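Local coordinates for protein gamma-D-glutamyl-L-lysine dipeptidyl-peptidase (Bacillus cereus ATCC 10987, PDB 3H41) that probably cleaves gamma-D-glutamyl-L-lysine bonds in murein peptides as a cysteine peptidase, releasing the dipeptide L-Ala-D-Glu during cell-wall degradation, at residues E69-D74 with L83-P88; A16-A21 with T62-G67; D74-W79 with P97-E102. All blocks are in the same frame, centred on the assembly; numbering follows the deposited sequence.

Overall arrangement
Contacts 1 and 3 lie within the first SH3-type domain, as does segment 62-67 of contact 2. Contacts 1 and 3 belong to one antiparallel sheet, share Asp74 and have centres about 12 Å apart; Leu83 of the first packs on Pro97 of the third. Contact 2, a two-stranded pairing, lies against this sheet, its centre about 10 Å from contact 1 and about 11 Å from contact 3. Leu18 and Ala64 pack on Val84, Ala16 CB packs on CE of Met100 (a selenomethionine), and Trp19 N bonds to Trp99 O. Contact 2 comes nearest the bound L-Ala-D-Glu dipeptide, the side chain of Thr62 being about 5 Å from its alanine, against about 10 Å for Val84 and about 13 Å for Trp99.

Contact 1. Residues E69-D74 with L83-P88; sequences EVTVVD and LVHGQP
Thr71 and Leu83 form a hydrogen-bonded antiparallel pair. Thr71 N donates to Leu83 O at 3.0 Å, and Leu83 N returns the bond to Thr71 O at 2.9 Å. Just past the strand end, His85 N donates to Glu69 O at 3.1 Å. Val70 and Val84 make the intervening non-hydrogen-bonded pair.

The polar side-chain contact centres on the imidazole of His85. Its CG stands beside the backbone N (chi1 -63°), which brings the ring back alongside strand 69-74. NE2 donates to Thr71 OG1 at 2.7 Å, with the oxygen only 1° out of the ring plane; the same OG1 also bonds to Glu94. The extended Glu69 chain runs past the ND1-CE1 rim, displaced from the ring plane to the same side as its own carbonyl carbon, which lies over that ring face toward the rim. Glu69 OE2 comes 3.2 Å from His85 CE1, its carboxylate turned 46° from the imidazole plane and salt-bridged to Lys8.

Apolar contacts are lighter. Val73 CG1 meets Leu83 CD1 at 3.9 Å on the face that carries Thr71, and Val70 CG1 approaches Val84 CG2 on the other.

The two strands are the arms of a beta hairpin in the SH3-type domain, with a classic bulge at Val73 and Asp74 opposite Lys81 and a type II turn, Val84 to Gln87, leading away.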
ATOM      1  N   GLU A  69     -11.353  -1.819  -4.755  1.00 15.96           N
ATOM      2  CA  GLU A  69     -12.107  -2.352  -5.887  1.00 16.10           C
ATOM      3  C   GLU A  69     -11.144  -2.850  -6.963  1.00 14.72           C
ATOM      4  O   GLU A  69     -10.103  -2.243  -7.201  1.00 14.05           O
ATOM      5  CB  GLU A  69     -12.993  -1.283  -6.495  1.00 17.50           C
ATOM      6  CG  GLU A  69     -13.992  -1.831  -7.517  1.00 18.48           C
ATOM      7  CD  GLU A  69     -14.983  -0.760  -8.003  1.00 29.92           C
ATOM      8  OE1 GLU A  69     -15.475   0.034  -7.169  1.00 29.24           O
ATOM      9  OE2 GLU A  69     -15.276  -0.718  -9.214  1.00 26.42           O
ATOM     10  N   VAL A  70     -11.520  -3.941  -7.612  1.00 13.41           N
ATOM     11  CA  VAL A  70     -10.761  -4.480  -8.701  1.00 15.30           C
ATOM     12  C   VAL A  70     -11.715  -4.812  -9.868  1.00 18.17           C
ATOM     13  O   VAL A  70     -12.913  -5.029  -9.651  1.00 18.14           O
ATOM     14  CB  VAL A  70      -9.967  -5.781  -8.303  1.00 15.77           C
ATOM     15  CG1 VAL A  70      -9.090  -5.540  -7.026  1.00 11.65           C
ATOM     16  CG2 VAL A  70     -10.886  -6.995  -8.144  1.00 14.85           C
ATOM     17  N   THR A  71     -11.149  -4.864 -11.075  1.00 17.00           N
ATOM     18  CA  THR A  71     -11.832  -5.434 -12.234  1.00 15.36           C
ATOM     19  C   THR A  71     -11.265  -6.833 -12.499  1.00 15.36           C
ATOM     20  O   THR A  71     -10.058  -6.968 -12.699  1.00 18.04           O
ATOM     21  CB  THR A  71     -11.647  -4.552 -13.492  1.00 14.60           C
ATOM     22  OG1 THR A  71     -12.100  -3.213 -13.218  1.00 17.57           O
ATOM     23  CG2 THR A  71     -12.388  -5.203 -14.776  1.00 14.57           C
ATOM     24  N   VAL A  72     -12.118  -7.855 -12.486  1.00 17.62           N
ATOM     25  CA  VAL A  72     -11.689  -9.225 -12.770  1.00 16.33           C
ATOM     26  C   VAL A  72     -11.651  -9.395 -14.287  1.00 19.75           C
ATOM     27  O   VAL A  72     -12.678  -9.181 -14.969  1.00 17.94           O
ATOM     28  CB  VAL A  72     -12.568 -10.297 -12.079  1.00 15.92           C
ATOM     29  CG1 VAL A  72     -12.004 -11.695 -12.301  1.00 13.73           C
ATOM     30  CG2 VAL A  72     -12.728 -10.012 -10.585  1.00 14.02           C
ATOM     31  N   VAL A  73     -10.471  -9.735 -14.815  1.00 18.27           N
ATOM     32  CA  VAL A  73     -10.267  -9.854 -16.269  1.00 20.80           C
ATOM     33  C   VAL A  73      -9.959 -11.261 -16.820  1.00 23.43           C
ATOM     34  O   VAL A  73     -10.071 -11.485 -18.028  1.00 24.88           O
ATOM     35  CB  VAL A  73      -9.173  -8.863 -16.761  1.00 23.23           C
ATOM     36  CG1 VAL A  73      -9.599  -7.382 -16.489  1.00 19.25           C
ATOM     37  CG2 VAL A  73      -7.818  -9.180 -16.149  1.00 23.76           C
ATOM     38  N   ASP A  74      -9.561 -12.207 -15.967  1.00 20.83           N
ATOM     39  CA  ASP A  74      -9.238 -13.570 -16.422  1.00 20.89           C
ATOM     40  C   ASP A  74      -9.344 -14.476 -15.230  1.00 21.96           C
ATOM     41  O   ASP A  74      -9.348 -13.986 -14.086  1.00 20.02           O
ATOM     42  CB  ASP A  74      -7.823 -13.628 -17.019  1.00 20.41           C
ATOM     43  CG  ASP A  74      -7.621 -14.792 -18.009  1.00 30.11           C
ATOM     44  OD1 ASP A  74      -8.491 -15.689 -18.123  1.00 28.02           O
ATOM     45  OD2 ASP A  74      -6.569 -14.794 -18.675  1.00 34.11           O
ATOM     46  N   LEU A  83      -7.384  -6.088 -12.191  1.00 14.07           N
ATOM     47  CA  LEU A  83      -6.796  -4.765 -12.273  1.00 15.44           C
ATOM     48  C   LEU A  83      -7.210  -3.979 -11.019  1.00 16.22           C
ATOM     49  O   LEU A  83      -8.407  -3.756 -10.775  1.00 14.59           O
ATOM     50  CB  LEU A  83      -7.263  -4.016 -13.541  1.00 14.85           C
ATOM     51  CG  LEU A  83      -7.113  -4.812 -14.838  1.00 18.38           C
ATOM     52  CD1 LEU A  83      -7.669  -3.993 -16.037  1.00 19.72           C
ATOM     53  CD2 LEU A  83      -5.647  -5.222 -15.053  1.00 17.02           C
ATOM     54  N   VAL A  84      -6.217  -3.552 -10.241  1.00 15.32           N
ATOM     55  CA  VAL A  84      -6.462  -2.855  -8.993  1.00 14.99           C
ATOM     56  C   VAL A  84      -6.697  -1.383  -9.242  1.00 14.79           C
ATOM     57  O   VAL A  84      -5.819  -0.643  -9.708  1.00 14.17           O
ATOM     58  CB  VAL A  84      -5.288  -3.031  -7.979  1.00 14.49           C
ATOM     59  CG1 VAL A  84      -5.611  -2.272  -6.642  1.00 15.22           C
ATOM     60  CG2 VAL A  84      -4.966  -4.556  -7.723  1.00 12.12           C
ATOM     61  N   HIS A  85      -7.898  -0.936  -8.930  1.00 18.26           N
ATOM     62  CA  HIS A  85      -8.240   0.456  -9.164  1.00 17.09           C
ATOM     63  C   HIS A  85      -7.474   1.276  -8.122  1.00 19.94           C
ATOM     64  O   HIS A  85      -7.319   0.858  -6.957  1.00 21.00           O
ATOM     65  CB  HIS A  85      -9.742   0.695  -8.946  1.00 17.26           C
ATOM     66  CG  HIS A  85     -10.643  -0.057  -9.890  1.00 19.86           C
ATOM     67  ND1 HIS A  85     -11.986   0.247 -10.029  1.00 20.34           N
ATOM     68  CD2 HIS A  85     -10.402  -1.077 -10.743  1.00 23.15           C
ATOM     69  CE1 HIS A  85     -12.526  -0.558 -10.929  1.00 21.41           C
ATOM     70  NE2 HIS A  85     -11.593  -1.386 -11.363  1.00 22.84           N
ATOM     71  N   GLY A  86      -7.002   2.433  -8.549  1.00 20.65           N
ATOM     72  CA  GLY A  86      -6.375   3.377  -7.636  1.00 20.04           C
ATOM     73  C   GLY A  86      -4.885   3.199  -7.482  1.00 18.28           C
ATOM     74  O   GLY A  86      -4.268   3.878  -6.665  1.00 19.88           O
ATOM     75  N   GLN A  87      -4.309   2.313  -8.299  1.00 16.53           N
ATOM     76  CA  GLN A  87      -2.881   2.123  -8.351  1.00 17.47           C
ATOM     77  C   GLN A  87      -2.412   2.387  -9.767  1.00 18.03           C
ATOM     78  O   GLN A  87      -2.343   1.478 -10.595  1.00 16.10           O
ATOM     79  CB  GLN A  87      -2.514   0.725  -7.857  1.00 15.03           C
ATOM     80  CG  GLN A  87      -2.792   0.548  -6.354  1.00 17.21           C
ATOM     81  CD  GLN A  87      -2.162  -0.716  -5.786  1.00 18.48           C
ATOM     82  OE1 GLN A  87      -1.459  -1.446  -6.496  1.00 15.54           O
ATOM     83  NE2 GLN A  87      -2.440  -1.000  -4.508  1.00 11.66           N
ATOM     84  N   PRO A  88      -2.124   3.655 -10.072  1.00 16.42           N
ATOM     85  CA  PRO A  88      -1.824   3.971 -11.483  1.00 16.88           C
ATOM     86  C   PRO A  88      -0.548   3.313 -12.023  1.00 17.23           C
ATOM     87  O   PRO A  88       0.441   3.155 -11.298  1.00 16.83           O
ATOM     88  CB  PRO A  88      -1.680   5.489 -11.474  1.00 17.12           C
ATOM     89  CG  PRO A  88      -2.464   5.939 -10.275  1.00 14.63           C
ATOM     90  CD  PRO A  88      -2.189   4.873  -9.253  1.00 17.62           C
TER

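Contact 2. Residues A16-A21 with T62-G67; sequences ATLWTA and TQALLG
Strands 16-19 and 62-65 run antiparallel, with Ala16 and Ala64 forming a hydrogen-bonded pair; the axes of these short strand segments approach to 4.7 Å and their directions are 149° apart. Ala16 N donates to Ala64 O at 2.8 Å and Ala64 N returns the bond to Ala16 O at 2.9 Å. Farther along, Leu18 N reaches Thr62 O at 2.9 Å.

Between these pairs, on the face opposite Ala16 and Ala64, the side chains of Thr17 and Gln63 lie side by side and point the same way. Thr17 OG1 is beside its own backbone N (chi1 -61°), which turns the hydroxyl toward the neighbouring strand. There it accepts a hydrogen bond from Gln63 NE2, 3.0 Å long and fairly straight at 161°, the oxygen lying close to the amide plane. The opposite end of the same amide, OE1, accepts from the backbone N of Thr209, so both ends of this buried group are held and its rotation is fixed.

Leu18 and Thr62 are also aligned side by side, on the face shared with the two alanines. Leu18 CD2 touches Thr62 CG2 at 4.0 Å, and its CD1 lies near Ala64 CB. With OG1 of Thr62 anti to the backbone N, CG2 sits between N and the carbonyl carbon and turns to Leu18, while the hydroxyl bonds to Gln87 and Arg233. Thr62 also packs on the substrate-binding Tyr96.

This buried two-stranded antiparallel ribbon pairs strand 15-19 with strand 60-65, which belongs to the SH3-type domain, beside the dipeptide pocket, where Glu61, just ahead of Thr62, binds substrate.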
ATOM      1  N   ALA A  16      -4.399  -8.322   0.026  1.00 10.37           N
ATOM      2  CA  ALA A  16      -4.176  -9.352  -0.998  1.00 12.63           C
ATOM      3  C   ALA A  16      -2.877  -9.078  -1.744  1.00 10.62           C
ATOM      4  O   ALA A  16      -2.614  -7.970  -2.169  1.00 14.13           O
ATOM      5  CB  ALA A  16      -5.319  -9.420  -1.992  1.00 11.84           C
ATOM      6  N   THR A  17      -2.115 -10.143  -1.972  1.00 12.52           N
ATOM      7  CA  THR A  17      -0.865 -10.061  -2.701  1.00 10.72           C
ATOM      8  C   THR A  17      -1.128 -10.571  -4.109  1.00 12.40           C
ATOM      9  O   THR A  17      -1.700 -11.654  -4.278  1.00 15.27           O
ATOM     10  CB  THR A  17       0.152 -10.931  -1.975  1.00 10.43           C
ATOM     11  OG1 THR A  17       0.315 -10.404  -0.649  1.00 13.16           O
ATOM     12  CG2 THR A  17       1.511 -10.914  -2.695  1.00 10.14           C
ATOM     13  N   LEU A  18      -0.759  -9.749  -5.091  1.00 12.63           N
ATOM     14  CA  LEU A  18      -0.936 -10.071  -6.480  1.00 10.94           C
ATOM     15  C   LEU A  18       0.381 -10.578  -7.098  1.00 13.22           C
ATOM     16  O   LEU A  18       1.451  -9.983  -6.921  1.00 14.25           O
ATOM     17  CB  LEU A  18      -1.436  -8.845  -7.243  1.00 10.46           C
ATOM     18  CG  LEU A  18      -2.963  -8.607  -7.116  1.00 15.57           C
ATOM     19  CD1 LEU A  18      -3.343  -8.194  -5.709  1.00 19.00           C
ATOM     20  CD2 LEU A  18      -3.352  -7.536  -8.150  1.00 16.52           C
ATOM     21  N   TRP A  19       0.260 -11.662  -7.841  1.00 11.04           N
ATOM     22  CA  TRP A  19       1.411 -12.422  -8.394  1.00 14.02           C
ATOM     23  C   TRP A  19       1.529 -12.155  -9.896  1.00 14.83           C
ATOM     24  O   TRP A  19       0.527 -11.864 -10.540  1.00 14.13           O
ATOM     25  CB  TRP A  19       1.244 -13.934  -8.112  1.00 16.17           C
ATOM     26  CG  TRP A  19       1.335 -14.212  -6.640  1.00 10.04           C
ATOM     27  CD1 TRP A  19       0.394 -13.890  -5.715  1.00 14.97           C
ATOM     28  CD2 TRP A  19       2.449 -14.755  -5.895  1.00 10.71           C
ATOM     29  NE1 TRP A  19       0.817 -14.210  -4.465  1.00 11.73           N
ATOM     30  CE2 TRP A  19       2.073 -14.754  -4.534  1.00 10.84           C
ATOM     31  CE3 TRP A  19       3.698 -15.290  -6.247  1.00 14.73           C
ATOM     32  CZ2 TRP A  19       2.917 -15.235  -3.507  1.00 12.65           C
ATOM     33  CZ3 TRP A  19       4.533 -15.744  -5.244  1.00 11.54           C
ATOM     34  CH2 TRP A  19       4.133 -15.737  -3.885  1.00 17.11           C
ATOM     35  N   THR A  20       2.743 -12.271 -10.442  1.00 14.00           N
ATOM     36  CA  THR A  20       2.963 -12.089 -11.859  1.00 14.74           C
ATOM     37  C   THR A  20       2.428 -13.279 -12.647  1.00 13.64           C
ATOM     38  O   THR A  20       2.250 -13.181 -13.829  1.00 17.90           O
ATOM     39  CB  THR A  20       4.461 -11.940 -12.181  1.00 14.42           C
ATOM     40  OG1 THR A  20       5.166 -13.085 -11.666  1.00 13.99           O
ATOM     41  CG2 THR A  20       4.997 -10.644 -11.561  1.00 10.07           C
ATOM     42  N   ALA A  21       2.172 -14.408 -12.000  1.00 15.15           N
ATOM     43  CA  ALA A  21       1.570 -15.558 -12.667  1.00 13.88           C
ATOM     44  C   ALA A  21       0.757 -16.257 -11.628  1.00 16.69           C
ATOM     45  O   ALA A  21       1.084 -16.152 -10.453  1.00 17.87           O
ATOM     46  CB  ALA A  21       2.658 -16.517 -13.225  1.00 15.60           C
ATOM     47  N   THR A  62       1.879  -6.319  -6.788  1.00 11.96           N
ATOM     48  CA  THR A  62       1.464  -5.290  -5.857  1.00 11.98           C
ATOM     49  C   THR A  62       0.660  -5.934  -4.732  1.00 11.97           C
ATOM     50  O   THR A  62       0.516  -7.139  -4.682  1.00 11.66           O
ATOM     51  CB  THR A  62       0.633  -4.178  -6.537  1.00 12.65           C
ATOM     52  OG1 THR A  62       0.463  -3.065  -5.629  1.00 12.59           O
ATOM     53  CG2 THR A  62      -0.720  -4.725  -7.023  1.00 12.59           C
ATOM     54  N   GLN A  63       0.167  -5.125  -3.821  1.00 11.74           N
ATOM     55  CA  GLN A  63      -0.810  -5.607  -2.869  1.00 12.64           C
ATOM     56  C   GLN A  63      -1.972  -4.651  -2.860  1.00 11.59           C
ATOM     57  O   GLN A  63      -1.780  -3.455  -3.119  1.00 12.99           O
ATOM     58  CB  GLN A  63      -0.211  -5.694  -1.467  1.00 13.81           C
ATOM     59  CG  GLN A  63       0.847  -6.826  -1.266  1.00 11.77           C
ATOM     60  CD  GLN A  63       1.388  -6.823   0.146  1.00 10.25           C
ATOM     61  OE1 GLN A  63       1.616  -5.746   0.731  1.00 13.05           O
ATOM     62  NE2 GLN A  63       1.553  -8.017   0.731  1.00 11.90           N
ATOM     63  N   ALA A  64      -3.173  -5.172  -2.579  1.00 12.15           N
ATOM     64  CA  ALA A  64      -4.396  -4.361  -2.531  1.00 13.05           C
ATOM     65  C   ALA A  64      -5.043  -4.564  -1.185  1.00 11.83           C
ATOM     66  O   ALA A  64      -5.067  -5.696  -0.671  1.00 12.11           O
ATOM     67  CB  ALA A  64      -5.351  -4.754  -3.658  1.00 10.21           C
ATOM     68  N   LEU A  65      -5.557  -3.484  -0.603  1.00 13.40           N
ATOM     69  CA  LEU A  65      -6.136  -3.565   0.746  1.00 11.58           C
ATOM     70  C   LEU A  65      -7.624  -3.949   0.790  1.00 12.93           C
ATOM     71  O   LEU A  65      -8.373  -3.685  -0.153  1.00 12.73           O
ATOM     72  CB  LEU A  65      -5.972  -2.236   1.481  1.00 11.97           C
ATOM     73  CG  LEU A  65      -4.551  -1.647   1.606  1.00 10.79           C
ATOM     74  CD1 LEU A  65      -4.540  -0.331   2.435  1.00 13.24           C
ATOM     75  CD2 LEU A  65      -3.583  -2.696   2.170  1.00  9.36           C
ATOM     76  N   LEU A  66      -8.042  -4.506   1.931  1.00 10.74           N
ATOM     77  CA  LEU A  66      -9.440  -4.750   2.252  1.00 12.43           C
ATOM     78  C   LEU A  66     -10.321  -3.628   1.713  1.00 14.31           C
ATOM     79  O   LEU A  66     -10.060  -2.436   1.957  1.00 12.83           O
ATOM     80  CB  LEU A  66      -9.621  -4.863   3.760  1.00 11.03           C
ATOM     81  CG  LEU A  66     -11.053  -5.165   4.202  1.00 10.34           C
ATOM     82  CD1 LEU A  66     -11.353  -6.614   3.975  1.00 12.84           C
ATOM     83  CD2 LEU A  66     -11.218  -4.743   5.707  1.00 11.27           C
ATOM     84  N   GLY A  67     -11.349  -4.011   0.964  1.00 11.10           N
ATOM     85  CA  GLY A  67     -12.281  -3.053   0.388  1.00 14.85           C
ATOM     86  C   GLY A  67     -11.907  -2.377  -0.913  1.00 17.19           C
ATOM     87  O   GLY A  67     -12.760  -1.722  -1.528  1.00 16.04           O
TER

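Contact 3. Residues D74-W79 with P97-E102; sequences DKKGDW and PGWMPE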
ATOM      1  N   ASP A  74      -9.561 -12.207 -15.967  1.00 20.83           N
ATOM      2  CA  ASP A  74      -9.238 -13.570 -16.422  1.00 20.89           C
ATOM      3  C   ASP A  74      -9.344 -14.476 -15.230  1.00 21.96           C
ATOM      4  O   ASP A  74      -9.348 -13.986 -14.086  1.00 20.02           O
ATOM      5  CB  ASP A  74      -7.823 -13.628 -17.019  1.00 20.41           C
ATOM      6  CG  ASP A  74      -7.621 -14.792 -18.009  1.00 30.11           C
ATOM      7  OD1 ASP A  74      -8.491 -15.689 -18.123  1.00 28.02           O
ATOM      8  OD2 ASP A  74      -6.569 -14.794 -18.675  1.00 34.11           O
ATOM      9  N   LYS A  75      -9.471 -15.780 -15.479  1.00 20.17           N
ATOM     10  CA  LYS A  75      -9.572 -16.786 -14.427  1.00 18.71           C
ATOM     11  C   LYS A  75      -8.904 -18.064 -14.896  1.00 20.70           C
ATOM     12  O   LYS A  75      -9.189 -18.536 -15.991  1.00 21.33           O
ATOM     13  CB  LYS A  75     -11.032 -17.093 -14.047  1.00 19.25           C
ATOM     14  CG  LYS A  75     -11.208 -18.267 -13.082  1.00 25.32           C
ATOM     15  CD  LYS A  75     -12.630 -18.337 -12.508  1.00 28.84           C
ATOM     16  CE  LYS A  75     -12.876 -19.624 -11.740  1.00 33.34           C
ATOM     17  NZ  LYS A  75     -14.005 -19.478 -10.780  1.00 36.91           N
ATOM     18  N   LYS A  76      -7.977 -18.581 -14.101  1.00 21.81           N
ATOM     19  CA  LYS A  76      -7.332 -19.852 -14.371  1.00 22.39           C
ATOM     20  C   LYS A  76      -7.402 -20.677 -13.097  1.00 23.82           C
ATOM     21  O   LYS A  76      -6.724 -20.383 -12.107  1.00 23.89           O
ATOM     22  CB  LYS A  76      -5.877 -19.674 -14.769  1.00 25.56           C
ATOM     23  CG  LYS A  76      -5.594 -18.774 -15.950  1.00 32.21           C
ATOM     24  CD  LYS A  76      -5.754 -19.472 -17.269  1.00 43.47           C
ATOM     25  CE  LYS A  76      -5.075 -18.695 -18.400  1.00 42.58           C
ATOM     26  NZ  LYS A  76      -5.972 -18.672 -19.585  1.00 47.06           N
ATOM     27  N   GLY A  77      -8.234 -21.704 -13.100  1.00 24.97           N
ATOM     28  CA  GLY A  77      -8.452 -22.508 -11.900  1.00 26.77           C
ATOM     29  C   GLY A  77      -8.958 -21.670 -10.736  1.00 26.83           C
ATOM     30  O   GLY A  77      -9.928 -20.937 -10.882  1.00 28.43           O
ATOM     31  N   ASP A  78      -8.282 -21.768  -9.595  1.00 28.28           N
ATOM     32  CA  ASP A  78      -8.628 -21.005  -8.382  1.00 27.20           C
ATOM     33  C   ASP A  78      -8.109 -19.549  -8.394  1.00 24.36           C
ATOM     34  O   ASP A  78      -8.365 -18.796  -7.456  1.00 24.41           O
ATOM     35  CB  ASP A  78      -8.059 -21.712  -7.146  1.00 28.28           C
ATOM     36  CG  ASP A  78      -8.686 -23.080  -6.900  1.00 34.40           C
ATOM     37  OD1 ASP A  78      -9.897 -23.260  -7.142  1.00 33.42           O
ATOM     38  OD2 ASP A  78      -7.964 -23.987  -6.442  1.00 44.41           O
ATOM     39  N   TRP A  79      -7.376 -19.170  -9.438  1.00 22.10           N
ATOM     40  CA  TRP A  79      -6.775 -17.846  -9.534  1.00 18.36           C
ATOM     41  C   TRP A  79      -7.485 -16.939 -10.524  1.00 19.70           C
ATOM     42  O   TRP A  79      -7.944 -17.388 -11.570  1.00 18.87           O
ATOM     43  CB  TRP A  79      -5.310 -17.977  -9.934  1.00 19.96           C
ATOM     44  CG  TRP A  79      -4.476 -18.601  -8.866  1.00 18.01           C
ATOM     45  CD1 TRP A  79      -4.432 -19.921  -8.544  1.00 18.88           C
ATOM     46  CD2 TRP A  79      -3.595 -17.928  -7.932  1.00 14.73           C
ATOM     47  NE1 TRP A  79      -3.534 -20.127  -7.509  1.00 18.50           N
ATOM     48  CE2 TRP A  79      -3.031 -18.915  -7.107  1.00 18.42           C
ATOM     49  CE3 TRP A  79      -3.212 -16.598  -7.745  1.00 16.03           C
ATOM     50  CZ2 TRP A  79      -2.112 -18.611  -6.094  1.00 17.47           C
ATOM     51  CZ3 TRP A  79      -2.309 -16.303  -6.766  1.00 16.76           C
ATOM     52  CH2 TRP A  79      -1.765 -17.308  -5.943  1.00 15.57           C
ATOM     53  N   PRO A  97      -2.214  -4.582 -12.726  1.00 15.51           N
ATOM     54  CA  PRO A  97      -2.542  -5.967 -13.001  1.00 14.66           C
ATOM     55  C   PRO A  97      -1.798  -6.979 -12.141  1.00 14.33           C
ATOM     56  O   PRO A  97      -0.658  -6.752 -11.733  1.00 16.42           O
ATOM     57  CB  PRO A  97      -2.139  -6.112 -14.443  1.00 15.23           C
ATOM     58  CG  PRO A  97      -0.917  -5.277 -14.531  1.00 12.84           C
ATOM     59  CD  PRO A  97      -1.267  -4.046 -13.720  1.00 17.25           C
ATOM     60  N   GLY A  98      -2.449  -8.100 -11.888  1.00 14.73           N
ATOM     61  CA  GLY A  98      -1.793  -9.239 -11.292  1.00 15.08           C
ATOM     62  C   GLY A  98      -2.755 -10.339 -10.917  1.00 14.67           C
ATOM     63  O   GLY A  98      -3.935 -10.169 -11.002  1.00 15.42           O
ATOM     64  N   TRP A  99      -2.207 -11.459 -10.474  1.00 12.06           N
ATOM     65  CA  TRP A  99      -2.970 -12.666 -10.173  1.00 13.59           C
ATOM     66  C   TRP A  99      -3.096 -12.884  -8.675  1.00 15.35           C
ATOM     67  O   TRP A  99      -2.128 -12.695  -7.905  1.00 15.04           O
ATOM     68  CB  TRP A  99      -2.292 -13.882 -10.820  1.00 14.35           C
ATOM     69  CG  TRP A  99      -2.301 -13.860 -12.304  1.00 13.76           C
ATOM     70  CD1 TRP A  99      -1.396 -13.269 -13.131  1.00 17.94           C
ATOM     71  CD2 TRP A  99      -3.258 -14.519 -13.156  1.00 14.98           C
ATOM     72  NE1 TRP A  99      -1.764 -13.479 -14.454  1.00 15.35           N
ATOM     73  CE2 TRP A  99      -2.894 -14.250 -14.490  1.00 22.62           C
ATOM     74  CE3 TRP A  99      -4.399 -15.283 -12.909  1.00 15.42           C
ATOM     75  CZ2 TRP A  99      -3.618 -14.738 -15.581  1.00 20.63           C
ATOM     76  CZ3 TRP A  99      -5.127 -15.767 -14.000  1.00 21.03           C
ATOM     77  CH2 TRP A  99      -4.733 -15.493 -15.313  1.00 19.61           C
HETATM   78  N   MSE A 100      -4.298 -13.263  -8.259  1.00 14.54           N
HETATM   79  CA  MSE A 100      -4.612 -13.490  -6.858  1.00 15.65           C
HETATM   80  C   MSE A 100      -5.653 -14.617  -6.700  1.00 15.91           C
HETATM   81  O   MSE A 100      -6.387 -14.917  -7.648  1.00 17.24           O
HETATM   82  CB  MSE A 100      -5.105 -12.189  -6.225  1.00 16.72           C
HETATM   83  CG  MSE A 100      -6.383 -11.608  -6.850  1.00 20.60           C
HETATM   84 SE   MSE A 100      -7.029 -10.068  -5.823  0.75  8.01          SE
HETATM   85  CE  MSE A 100      -7.535 -11.037  -4.295  1.00 10.85           C
ATOM     86  N   PRO A 101      -5.721 -15.252  -5.513  1.00 15.89           N
ATOM     87  CA  PRO A 101      -6.783 -16.267  -5.328  1.00 15.18           C
ATOM     88  C   PRO A 101      -8.158 -15.669  -5.354  1.00 18.50           C
ATOM     89  O   PRO A 101      -8.405 -14.666  -4.687  1.00 17.14           O
ATOM     90  CB  PRO A 101      -6.493 -16.846  -3.950  1.00 16.05           C
ATOM     91  CG  PRO A 101      -5.014 -16.579  -3.727  1.00 17.67           C
ATOM     92  CD  PRO A 101      -4.775 -15.258  -4.382  1.00 15.08           C
ATOM     93  N   GLU A 102      -9.050 -16.285  -6.116  1.00 18.19           N
ATOM     94  CA  GLU A 102     -10.445 -15.830  -6.172  1.00 18.98           C
ATOM     95  C   GLU A 102     -11.108 -15.763  -4.798  1.00 17.88           C
ATOM     96  O   GLU A 102     -11.970 -14.917  -4.555  1.00 15.35           O
ATOM     97  CB  GLU A 102     -11.276 -16.716  -7.110  1.00 18.19           C
ATOM     98  CG  GLU A 102     -12.602 -16.028  -7.445  1.00 26.73           C
ATOM     99  CD  GLU A 102     -13.321 -16.661  -8.628  1.00 39.25           C
ATOM    100  OE1 GLU A 102     -13.260 -17.898  -8.750  1.00 37.51           O
ATOM    101  OE2 GLU A 102     -13.940 -15.912  -9.416  1.00 44.54           O
TER
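Asp74 approaches the Trp99 indole obliquely, OD2 lying 3.9 Å from Trp99 CH2, while its OD1 accepts a hydrogen bond from Lys75 N. Lys75 stretches its extended chain to Glu102, where NZ forms a salt bridge at 2.7 Å with Glu102 OE1, which offers its syn lone pair. At Lys76 the aliphatic part does the touching: CG sits 3.5 Å from Trp99 CH2, and a bend at chi2 (-83°) leads the amino end away. A type II' turn from Lys76 to Trp79 then reverses the chain, and Asp78 O accepts a nearly straight hydrogen bond from Glu102 N at 2.9 Å.

Trp79 closes the segment as the non-hydrogen-bonded antiparallel partner of Pro101. The proline covers one indole face off-centre in a CH-pi contact, its CD 4.1 Å from the centroid of the six-membered ring, while Trp99 O approaches at the indole edge. Trp79 CB also packs on Trp99 CE3.

The hairpin of strands 69-76 and 79-84 thus has its turn beside strand 96-101, an outermost strand of the sheet. Trp79 also packs on Trp19 of strand 15-19, edge to face, and on Pro22 and Leu25 of the following loop.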